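Local atomic coordinates of hypothetical protein XCC279 (Xanthomonas campestris pv. campestris, PDB entry 4NAV), a protein that probably hydrolyses 3-deoxy-D-manno-octulosonate 8-phosphate to KDO and inorganic phosphate, a magnesium-dependent step of lipopolysaccharide biosynthesis. Residues A[18-23]-A[62-67]; A[57-62]-A[164-169]; A[108-113]-A[126-131]. All coordinates share one frame; numbering follows the deposited sequence.

Contact 1: A[18-23]-A[62-67]; sequences ARVRLA and AGIHVA
Ile64 packs against the backbone of 20-23, and its branches part at CB. CG2 lies 3.5 Å from Arg21 O, with Val20 CG1 and Ala23 CB more loosely beside it. The other branch, CG1, stands anti to the carbonyl carbon (chi1 -60°). It comes 3.5 Å from Arg21 NH2 and also meets Val20 O. The tip, CD1, continues past Val20 O.

Beyond this side chain the backbones pair as neighbouring parallel strands. They belong to the central parallel sheet of the Rossmann-like HAD fold, where strand 22-25 leads to Asp26, a predicted magnesium ligand. His65 N donates to Arg21 O. Ala23 N donates to His65 O at 2.8 Å. Ala67 N then donates to Ala23 O at 3.0 Å.

Leu22 and His65 share one face of the sheet. Their side chains cross at about a right angle, with Leu22 CD1 3.9 Å from His65 CB. Ala23 and Val66 point to the other face, where Leu59 of helix 50-61 touches both. Gly63, with positive phi, is the C' residue of the Schellman motif ending that helix. The bent Arg21 side chain brings NH2 to Gly63 O in a weak hydrogen bond of 3.0 Å, the oxygen lying at the guanidinium edge.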
loop_
_atom_site.group_PDB
_atom_site.type_symbol
_atom_site.label_atom_id
_atom_site.label_comp_id
_atom_site.label_asym_id
_atom_site.label_seq_id
_atom_site.Cartn_x
_atom_site.Cartn_y
_atom_site.Cartn_z
ATOM N N ALA A 18 -11.362 29.066 11.424
ATOM C CA ALA A 18 -12.339 30.005 10.862
ATOM C C ALA A 18 -11.719 31.198 10.147
ATOM O O ALA A 18 -12.380 31.814 9.317
ATOM C CB ALA A 18 -13.293 30.513 11.943
ATOM N N ARG A 19 -10.495 31.563 10.484
ATOM C CA ARG A 19 -9.889 32.736 9.865
ATOM C C ARG A 19 -8.786 32.393 8.868
ATOM O O ARG A 19 -8.064 33.251 8.417
ATOM C CB ARG A 19 -9.434 33.748 10.925
ATOM C CG ARG A 19 -8.343 33.329 11.875
ATOM C CD ARG A 19 -8.113 34.480 12.871
ATOM N NE ARG A 19 -7.577 34.146 14.188
ATOM C CZ ARG A 19 -6.388 33.600 14.475
ATOM N NH1 ARG A 19 -5.542 33.193 13.527
ATOM N NH2 ARG A 19 -6.070 33.419 15.754
ATOM N N VAL A 20 -8.679 31.114 8.536
ATOM C CA VAL A 20 -7.702 30.652 7.591
ATOM C C VAL A 20 -8.047 31.115 6.185
ATOM O O VAL A 20 -9.081 30.779 5.657
ATOM C CB VAL A 20 -7.623 29.112 7.598
ATOM C CG1 VAL A 20 -6.882 28.587 6.367
ATOM C CG2 VAL A 20 -6.978 28.635 8.880
ATOM N N ARG A 21 -7.114 31.836 5.573
ATOM C CA ARG A 21 -7.248 32.325 4.209
ATOM C C ARG A 21 -6.236 31.707 3.287
ATOM O O ARG A 21 -6.378 31.769 2.053
ATOM C CB ARG A 21 -7.065 33.839 4.190
ATOM C CG ARG A 21 -8.004 34.567 5.147
ATOM C CD ARG A 21 -9.443 34.735 4.730
ATOM N NE ARG A 21 -9.896 33.938 3.590
ATOM C CZ ARG A 21 -11.003 33.179 3.497
ATOM N NH1 ARG A 21 -11.840 32.954 4.510
ATOM N NH2 ARG A 21 -11.275 32.600 2.335
ATOM N N LEU A 22 -5.183 31.152 3.863
ATOM C CA LEU A 22 -4.157 30.500 3.055
ATOM C C LEU A 22 -3.843 29.177 3.716
ATOM O O LEU A 22 -3.547 29.116 4.912
ATOM C CB LEU A 22 -2.929 31.387 2.950
ATOM C CG LEU A 22 -1.673 30.721 2.376
ATOM C CD1 LEU A 22 -1.847 30.467 0.896
ATOM C CD2 LEU A 22 -0.455 31.584 2.615
ATOM N N ALA A 23 -3.922 28.106 2.931
ATOM C CA ALA A 23 -3.651 26.748 3.429
ATOM C C ALA A 23 -2.482 26.171 2.660
ATOM O O ALA A 23 -2.565 26.008 1.441
ATOM C CB ALA A 23 -4.875 25.871 3.258
ATOM N N ALA A 62 -14.072 27.489 -1.817
ATOM C CA ALA A 62 -14.511 28.340 -0.733
ATOM C C ALA A 62 -13.612 29.558 -0.543
ATOM O O ALA A 62 -13.677 30.251 0.480
ATOM C CB ALA A 62 -14.553 27.558 0.533
ATOM N N GLY A 63 -12.836 29.873 -1.558
ATOM C CA GLY A 63 -12.154 31.167 -1.587
ATOM C C GLY A 63 -10.919 31.222 -0.744
ATOM O O GLY A 63 -10.391 32.300 -0.480
ATOM N N ILE A 64 -10.440 30.048 -0.367
ATOM C CA ILE A 64 -9.233 29.937 0.395
ATOM C C ILE A 64 -8.140 29.608 -0.575
ATOM O O ILE A 64 -8.292 28.684 -1.330
ATOM C CB ILE A 64 -9.361 28.821 1.441
ATOM C CG1 ILE A 64 -10.508 29.144 2.384
ATOM C CG2 ILE A 64 -8.074 28.672 2.240
ATOM C CD1 ILE A 64 -10.892 28.002 3.291
ATOM N N HIS A 65 -7.032 30.333 -0.518
ATOM C CA HIS A 65 -5.879 30.030 -1.347
ATOM C C HIS A 65 -5.117 28.776 -0.863
ATOM O O HIS A 65 -4.849 28.613 0.319
ATOM C CB HIS A 65 -4.941 31.227 -1.417
ATOM C CG HIS A 65 -5.582 32.450 -2.009
ATOM N ND1 HIS A 65 -5.947 33.546 -1.247
ATOM C CD2 HIS A 65 -5.950 32.736 -3.279
ATOM C CE1 HIS A 65 -6.502 34.456 -2.023
ATOM N NE2 HIS A 65 -6.514 33.991 -3.262
ATOM N N VAL A 66 -4.814 27.874 -1.787
ATOM C CA VAL A 66 -4.109 26.648 -1.453
ATOM C C VAL A 66 -2.751 26.572 -2.144
ATOM O O VAL A 66 -2.612 26.884 -3.317
ATOM C CB VAL A 66 -4.938 25.434 -1.827
ATOM C CG1 VAL A 66 -4.177 24.154 -1.507
ATOM C CG2 VAL A 66 -6.263 25.476 -1.066
ATOM N N ALA A 67 -1.739 26.181 -1.390
ATOM C CA ALA A 67 -0.395 26.120 -1.918
ATOM C C ALA A 67 0.277 24.840 -1.482
ATOM O O ALA A 67 0.093 24.396 -0.351
ATOM C CB ALA A 67 0.403 27.299 -1.430
#

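Contact 2: A[57-62]-A[164-169]; sequences KQLEHA and DVVLAA
Leu167 reaches from helix 158-169 to the end of helix 50-61 and meets three residues there. The two segments run nearly parallel, 26° apart, with axes 10.1 Å from each other. They join a helix flanking the central sheet of the HAD fold to a helix near the C-terminus. No hydrogen bond passes between them.

The two methyls of Leu167 have different partners. CD1 touches Gln58 CB at 3.6 Å, while CD2 touches Ala62 CB at 3.7 Å and lies near Gln58 O. Leu59 CD2 sits 3.9 Å from Leu167 CG. The same CD2 also meets Val166, whose side chain crosses that of Leu59 at about a right angle.

Further out, Ile176 of helix 173-180 touches both Gln58 and Leu167. The second subunit also takes part: its Leu120 packs on Gln58. Gln58 OE1 makes a weak hydrogen bond to Gln54 NE2. In Val166 the branch turned to Leu59 is CG1, anti to the backbone N (chi1 172°), and it stands 3.8 Å from Leu59 CD2.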
loop_
_atom_site.group_PDB
_atom_site.type_symbol
_atom_site.label_atom_id
_atom_site.label_comp_id
_atom_site.label_asym_id
_atom_site.label_seq_id
_atom_site.Cartn_x
_atom_site.Cartn_y
_atom_site.Cartn_z
ATOM N N LYS A 57 -9.720 21.138 -3.594
ATOM C CA LYS A 57 -10.594 21.869 -4.485
ATOM C C LYS A 57 -11.657 22.648 -3.697
ATOM O O LYS A 57 -11.982 23.781 -4.031
ATOM C CB LYS A 57 -11.284 20.907 -5.444
ATOM C CG LYS A 57 -10.424 20.501 -6.611
ATOM C CD LYS A 57 -11.141 19.482 -7.480
ATOM C CE LYS A 57 -10.277 19.105 -8.677
ATOM N NZ LYS A 57 -10.797 17.970 -9.494
ATOM N N GLN A 58 -12.159 22.043 -2.629
ATOM C CA GLN A 58 -13.245 22.641 -1.887
ATOM C C GLN A 58 -12.784 23.841 -1.124
ATOM O O GLN A 58 -13.519 24.843 -1.029
ATOM C CB GLN A 58 -13.811 21.637 -0.955
ATOM C CG GLN A 58 -14.234 20.413 -1.699
ATOM C CD GLN A 58 -15.641 20.461 -2.113
ATOM O OE1 GLN A 58 -15.964 20.770 -3.268
ATOM N NE2 GLN A 58 -16.528 20.200 -1.150
ATOM N N LEU A 59 -11.566 23.759 -0.594
ATOM C CA LEU A 59 -10.904 24.935 -0.044
ATOM C C LEU A 59 -10.779 26.023 -1.104
ATOM O O LEU A 59 -11.158 27.167 -0.872
ATOM C CB LEU A 59 -9.530 24.600 0.484
ATOM C CG LEU A 59 -9.434 23.835 1.790
ATOM C CD1 LEU A 59 -7.991 23.735 2.200
ATOM C CD2 LEU A 59 -10.234 24.481 2.922
ATOM N N GLU A 60 -10.307 25.663 -2.293
ATOM C CA GLU A 60 -10.175 26.672 -3.314
ATOM C C GLU A 60 -11.587 27.245 -3.625
ATOM O O GLU A 60 -11.782 28.451 -3.653
ATOM C CB GLU A 60 -9.446 26.148 -4.553
ATOM C CG GLU A 60 -8.747 27.234 -5.391
ATOM C CD GLU A 60 -7.456 27.802 -4.771
ATOM O OE1 GLU A 60 -6.695 27.047 -4.129
ATOM O OE2 GLU A 60 -7.212 29.027 -4.945
ATOM N N HIS A 61 -12.561 26.363 -3.807
ATOM C CA HIS A 61 -13.931 26.738 -4.115
ATOM C C HIS A 61 -14.556 27.624 -3.043
ATOM O O HIS A 61 -15.440 28.446 -3.344
ATOM C CB HIS A 61 -14.752 25.462 -4.288
ATOM C CG HIS A 61 -16.032 25.641 -5.024
ATOM N ND1 HIS A 61 -17.229 25.880 -4.389
ATOM C CD2 HIS A 61 -16.299 25.600 -6.347
ATOM C CE1 HIS A 61 -18.181 25.988 -5.295
ATOM N NE2 HIS A 61 -17.645 25.815 -6.491
ATOM N N ALA A 62 -14.072 27.489 -1.817
ATOM C CA ALA A 62 -14.511 28.340 -0.733
ATOM C C ALA A 62 -13.612 29.558 -0.543
ATOM O O ALA A 62 -13.677 30.251 0.480
ATOM C CB ALA A 62 -14.553 27.558 0.533
ATOM N N ASP A 164 -11.864 19.440 5.802
ATOM C CA ASP A 164 -13.202 19.365 6.385
ATOM C C ASP A 164 -13.366 20.253 7.626
ATOM O O ASP A 164 -14.362 20.977 7.754
ATOM C CB ASP A 164 -13.525 17.940 6.735
ATOM C CG ASP A 164 -13.655 17.046 5.513
ATOM O OD1 ASP A 164 -13.801 17.563 4.381
ATOM O OD2 ASP A 164 -13.666 15.809 5.697
ATOM N N VAL A 165 -12.343 20.300 8.474
ATOM C CA VAL A 165 -12.380 21.155 9.650
ATOM C C VAL A 165 -12.513 22.629 9.276
ATOM O O VAL A 165 -13.397 23.355 9.773
ATOM C CB VAL A 165 -11.118 20.965 10.497
ATOM C CG1 VAL A 165 -10.928 22.126 11.468
ATOM C CG2 VAL A 165 -11.180 19.619 11.222
ATOM N N VAL A 166 -11.656 23.050 8.342
ATOM C CA VAL A 166 -11.597 24.436 7.950
ATOM C C VAL A 166 -12.920 24.855 7.321
ATOM O O VAL A 166 -13.538 25.854 7.720
ATOM C CB VAL A 166 -10.430 24.664 6.997
ATOM C CG1 VAL A 166 -10.472 26.075 6.409
ATOM C CG2 VAL A 166 -9.132 24.501 7.740
ATOM N N LEU A 167 -13.364 24.064 6.355
ATOM C CA LEU A 167 -14.650 24.294 5.728
ATOM C C LEU A 167 -15.794 24.326 6.776
ATOM O O LEU A 167 -16.608 25.249 6.774
ATOM C CB LEU A 167 -14.899 23.229 4.688
ATOM C CG LEU A 167 -13.941 23.300 3.476
ATOM C CD1 LEU A 167 -14.053 22.067 2.609
ATOM C CD2 LEU A 167 -14.262 24.540 2.648
ATOM N N ALA A 168 -15.789 23.390 7.732
ATOM C CA ALA A 168 -16.840 23.396 8.747
ATOM C C ALA A 168 -16.773 24.684 9.590
ATOM O O ALA A 168 -17.783 25.293 9.880
ATOM C CB ALA A 168 -16.708 22.184 9.650
ATOM N N ALA A 169 -15.559 25.102 9.957
ATOM C CA ALA A 169 -15.391 26.271 10.782
ATOM C C ALA A 169 -15.823 27.516 10.048
ATOM O O ALA A 169 -16.140 28.531 10.674
ATOM C CB ALA A 169 -13.950 26.423 11.254
#

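Contact 3: A[108-113]-A[126-131]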
loop_
_atom_site.group_PDB
_atom_site.type_symbol
_atom_site.label_atom_id
_atom_site.label_comp_id
_atom_site.label_asym_id
_atom_site.label_seq_id
_atom_site.Cartn_x
_atom_site.Cartn_y
_atom_site.Cartn_z
ATOM N N LEU A 108 -1.872 39.039 3.517
ATOM C CA LEU A 108 -2.276 38.302 4.706
ATOM C C LEU A 108 -1.253 38.374 5.824
ATOM O O LEU A 108 -0.104 38.728 5.597
ATOM C CB LEU A 108 -2.501 36.838 4.347
ATOM C CG LEU A 108 -3.549 36.623 3.256
ATOM C CD1 LEU A 108 -3.638 35.154 2.915
ATOM C CD2 LEU A 108 -4.912 37.145 3.683
ATOM N N SER A 109 -1.704 38.070 7.040
ATOM C CA SER A 109 -0.810 37.861 8.189
ATOM C C SER A 109 -0.460 36.393 8.300
ATOM O O SER A 109 -1.179 35.568 7.746
ATOM C CB SER A 109 -1.491 38.239 9.495
ATOM O OG SER A 109 -1.206 39.569 9.834
ATOM N N LEU A 110 0.574 36.076 9.082
ATOM C CA LEU A 110 0.833 34.688 9.461
ATOM C C LEU A 110 -0.302 34.071 10.268
ATOM O O LEU A 110 -0.554 32.849 10.172
ATOM C CB LEU A 110 2.111 34.564 10.272
ATOM C CG LEU A 110 3.401 34.764 9.466
ATOM C CD1 LEU A 110 4.620 34.771 10.399
ATOM C CD2 LEU A 110 3.530 33.716 8.359
ATOM N N ASP A 111 -1.030 34.892 11.022
ATOM C CA ASP A 111 -2.112 34.343 11.821
ATOM C C ASP A 111 -3.305 33.913 10.966
ATOM O O ASP A 111 -4.255 33.354 11.482
ATOM C CB ASP A 111 -2.506 35.272 12.975
ATOM C CG ASP A 111 -3.439 36.394 12.558
ATOM O OD1 ASP A 111 -3.303 36.977 11.464
ATOM O OD2 ASP A 111 -4.320 36.736 13.363
ATOM N N GLN A 112 -3.257 34.159 9.665
ATOM C CA GLN A 112 -4.316 33.738 8.756
ATOM C C GLN A 112 -3.880 32.548 7.894
ATOM O O GLN A 112 -4.507 32.233 6.900
ATOM C CB GLN A 112 -4.711 34.902 7.850
ATOM C CG GLN A 112 -5.207 36.131 8.579
ATOM C CD GLN A 112 -5.372 37.325 7.640
ATOM O OE1 GLN A 112 -4.380 37.960 7.240
ATOM N NE2 GLN A 112 -6.610 37.665 7.322
ATOM N N VAL A 113 -2.813 31.877 8.298
ATOM C CA VAL A 113 -2.216 30.822 7.514
ATOM C C VAL A 113 -2.253 29.490 8.256
ATOM O O VAL A 113 -2.008 29.423 9.460
ATOM C CB VAL A 113 -0.747 31.143 7.221
ATOM C CG1 VAL A 113 -0.137 30.089 6.310
ATOM C CG2 VAL A 113 -0.623 32.522 6.603
ATOM N N LEU A 126 5.865 25.460 10.506
ATOM C CA LEU A 126 4.944 25.006 11.528
ATOM C C LEU A 126 5.011 25.913 12.742
ATOM O O LEU A 126 3.956 26.247 13.331
ATOM C CB LEU A 126 5.235 23.586 11.923
ATOM C CG LEU A 126 4.797 22.574 10.861
ATOM C CD1 LEU A 126 5.495 21.237 11.029
ATOM C CD2 LEU A 126 3.284 22.390 10.925
ATOM N N LEU A 127 6.212 26.383 13.093
ATOM C CA LEU A 127 6.354 27.264 14.264
ATOM C C LEU A 127 6.001 28.726 14.030
ATOM O O LEU A 127 5.872 29.483 14.986
ATOM C CB LEU A 127 7.765 27.181 14.835
ATOM C CG LEU A 127 8.097 25.859 15.517
ATOM C CD1 LEU A 127 9.492 25.917 16.125
ATOM C CD2 LEU A 127 7.073 25.487 16.588
ATOM N N ALA A 128 5.824 29.122 12.776
ATOM C CA ALA A 128 5.533 30.513 12.438
ATOM C C ALA A 128 4.038 30.799 12.123
ATOM O O ALA A 128 3.586 31.924 12.282
ATOM C CB ALA A 128 6.411 30.937 11.284
ATOM N N VAL A 129 3.262 29.788 11.720
ATOM C CA VAL A 129 1.886 30.045 11.257
ATOM C C VAL A 129 0.821 30.066 12.364
ATOM O O VAL A 129 1.026 29.568 13.457
ATOM C CB VAL A 129 1.457 29.068 10.161
ATOM C CG1 VAL A 129 2.364 29.194 8.950
ATOM C CG2 VAL A 129 1.445 27.632 10.678
ATOM N N GLY A 130 -0.303 30.678 12.052
ATOM C CA GLY A 130 -1.411 30.708 12.954
ATOM C C GLY A 130 -1.949 29.309 13.264
ATOM O O GLY A 130 -2.347 29.029 14.404
ATOM N N LEU A 131 -1.977 28.425 12.266
ATOM C CA LEU A 131 -2.569 27.101 12.464
ATOM C C LEU A 131 -1.716 25.968 11.862
ATOM O O LEU A 131 -1.922 25.552 10.722
ATOM C CB LEU A 131 -3.976 27.058 11.887
ATOM C CG LEU A 131 -4.767 25.781 12.200
ATOM C CD1 LEU A 131 -4.673 25.396 13.678
ATOM C CD2 LEU A 131 -6.224 25.950 11.812
#
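Leu110 O accepts a 2.9 Å hydrogen bond from Gly130 N, and Val113 O accepts one of 3.0 Å from Leu131 N, where two adjacent parallel strands begin. These are strands 113-116 and 131-133 of the central HAD-fold sheet, the second being the outermost in this chain on that side. Gly130 N stands above the Leu110 carbonyl plane, 43° out of it. Val113 N binds the same oxygen from the opposite face. Leu110 O is thus gripped by two N-H groups, one from its own turn and one from 126-131. Close by, the CA atoms of Asp111 and Gly130 approach to 3.9 Å.

The Leu110 side chain packs against Ala128 O. CB and CD1 are each 3.6 Å from Ala128 O, and CD1 is in looser touch with Ala128 CB. Leu100 and Cys103 of helix 95-105 also pack on Leu110.

Val113 and Val129 are both buried. Their side chains cross at about a right angle. Cys103 touches Val113, and Phe115 touches Val129. Val129 CB also rests 3.6 Å from Val113 O. Val129 CG1 is anti to its carbonyl carbon (chi1 -61°), and this branch meets Val113 CG1 at 3.7 Å.

Overall arrangement
Contacts 1 and 3 lie at the starts of strands of one parallel sheet. Their centres are about 11 Å apart. Strands 22-25 and 113-116 are neighbours. Just before them, Arg21 N and Gln112 O are 3.0 Å apart in a probable hydrogen bond. Contact 2 sits against one face of this sheet, its centre about 8 Å from that of contact 1. The two share Ala62, and Ile64 CD1 packs 3.7 Å from Val166 CG1. Contacts 2 and 3 do not touch; their centres are about 17 Å apart. The side chains of Ala67 and Val129 each lie about 11 Å from that of Asp26, a predicted magnesium ligand. Contact 2 is away from the predicted sites.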